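Local coordinates for hypothetical protein (Haemophilus influenzae, PDB 2HJ1) that is of unknown function, belongs to the RnfH family of ubiquitin-like proteins and forms a domain-swapped dimer, at residues B[37-40]-B[41-45]. Residues are numbered along the deposited sequence; the frame is centred on the assembly and turned at random.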
loop_
_atom_site.group_PDB
_atom_site.type_symbol
_atom_site.label_atom_id
_atom_site.label_comp_id
_atom_site.label_asym_id
_atom_site.label_seq_id
_atom_site.Cartn_x
_atom_site.Cartn_y
_atom_site.Cartn_z
ATOM N N THR B 37 -7.503 7.070 -12.940
ATOM C CA THR B 37 -7.633 5.739 -12.392
ATOM C C THR B 37 -6.297 4.998 -12.468
ATOM O O THR B 37 -5.403 5.416 -13.190
ATOM C CB THR B 37 -8.610 4.905 -13.236
ATOM O OG1 THR B 37 -8.157 5.001 -14.584
ATOM C CG2 THR B 37 -10.063 5.478 -13.122
ATOM N N VAL B 38 -6.204 3.864 -11.781
ATOM C CA VAL B 38 -5.051 2.961 -11.926
ATOM C C VAL B 38 -4.687 2.676 -13.397
ATOM O O VAL B 38 -3.550 2.845 -13.805
ATOM C CB VAL B 38 -5.357 1.653 -11.213
ATOM C CG1 VAL B 38 -4.261 0.655 -11.400
ATOM C CG2 VAL B 38 -5.620 1.936 -9.659
ATOM N N GLN B 39 -5.664 2.253 -14.212
ATOM C CA GLN B 39 -5.359 1.880 -15.600
ATOM C C GLN B 39 -4.868 3.089 -16.379
ATOM O O GLN B 39 -3.927 3.010 -17.160
ATOM C CB GLN B 39 -6.635 1.294 -16.275
ATOM C CG GLN B 39 -6.420 0.891 -17.758
ATOM C CD GLN B 39 -7.737 0.413 -18.347
ATOM O OE1 GLN B 39 -8.454 1.166 -19.037
ATOM N NE2 GLN B 39 -8.129 -0.766 -17.943
ATOM N N THR B 40 -5.461 4.244 -16.170
ATOM C CA THR B 40 -4.976 5.401 -16.939
ATOM C C THR B 40 -3.540 5.814 -16.591
ATOM O O THR B 40 -2.751 6.135 -17.472
ATOM C CB THR B 40 -5.942 6.619 -16.778
ATOM O OG1 THR B 40 -7.293 6.176 -17.073
ATOM C CG2 THR B 40 -5.554 7.735 -17.723
ATOM N N ALA B 41 -3.203 5.830 -15.305
ATOM C CA ALA B 41 -1.799 6.142 -14.872
ATOM C C ALA B 41 -0.845 5.134 -15.525
ATOM O O ALA B 41 0.135 5.500 -16.130
ATOM C CB ALA B 41 -1.696 6.071 -13.381
ATOM N N ILE B 42 -1.170 3.858 -15.447
ATOM C CA ILE B 42 -0.288 2.861 -16.017
ATOM C C ILE B 42 -0.142 3.077 -17.535
ATOM O O ILE B 42 0.970 3.171 -18.085
ATOM C CB ILE B 42 -0.761 1.418 -15.695
ATOM C CG1 ILE B 42 -0.780 1.172 -14.176
ATOM C CG2 ILE B 42 0.164 0.354 -16.393
ATOM C CD1 ILE B 42 -1.417 -0.203 -13.764
ATOM N N THR B 43 -1.265 3.171 -18.242
ATOM C CA THR B 43 -1.161 3.264 -19.712
ATOM C C THR B 43 -0.506 4.574 -20.176
ATOM O O THR B 43 0.193 4.592 -21.183
ATOM C CB THR B 43 -2.552 3.068 -20.393
ATOM O OG1 THR B 43 -3.461 4.041 -19.883
ATOM C CG2 THR B 43 -3.128 1.711 -20.065
ATOM N N GLN B 44 -0.684 5.662 -19.438
ATOM C CA GLN B 44 -0.036 6.954 -19.827
ATOM C C GLN B 44 1.442 7.153 -19.385
ATOM O O GLN B 44 2.138 8.079 -19.859
ATOM C CB GLN B 44 -0.879 8.144 -19.315
ATOM C CG GLN B 44 -2.245 8.271 -20.017
ATOM C CD GLN B 44 -2.124 8.400 -21.548
ATOM O OE1 GLN B 44 -2.721 7.609 -22.297
ATOM N NE2 GLN B 44 -1.337 9.384 -22.018
ATOM N N SER B 45 1.928 6.293 -18.491
ATOM C CA SER B 45 3.330 6.408 -17.996
ATOM C C SER B 45 4.409 6.031 -18.997
ATOM O O SER B 45 5.531 6.555 -18.961
ATOM C CB SER B 45 3.490 5.583 -16.681
ATOM O OG SER B 45 3.436 4.196 -16.962
#
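Q39 O takes two hydrogen bonds from T43: the amide T43 N at 2.9 Å and the hydroxyl T43 OG1, also at 2.9 Å. The amide comes in almost straight, whereas the hydroxyl stands 30° off the carbonyl plane. A T43 chi1 of 57° sets OG1 between its own backbone N and carbonyl carbon, turned back to the preceding turn; CG2 meanwhile passes Q39 CG at 4.1 Å. On the buried side, V38 and I42 run side by side, with V38 CG1 and I42 CD1 touching at 3.8 Å. T40 and Q44 pair likewise, more loosely, through T40 CG2 and Q44 CG at 4.1 Å. Regular i to i+4 bonds underlie these pairs, as in I42 N to V38 O at 3.1 Å. The first turn is secured by T37 at the N-cap, whose OG1 accepts from T40 N at 3.2 Å (N-H...O 160°). At the other end, S45 OG bonds to I42 O and to I47 N, linking this helix to helix 47-50. Outward in this ubiquitin-like chain, V38 packs on I63 and I42 on I61 of strand 61-65, while the domain-swapped dimer's second subunit bonds to the backbone of V38 and Q39 and lays its L70 on Q39.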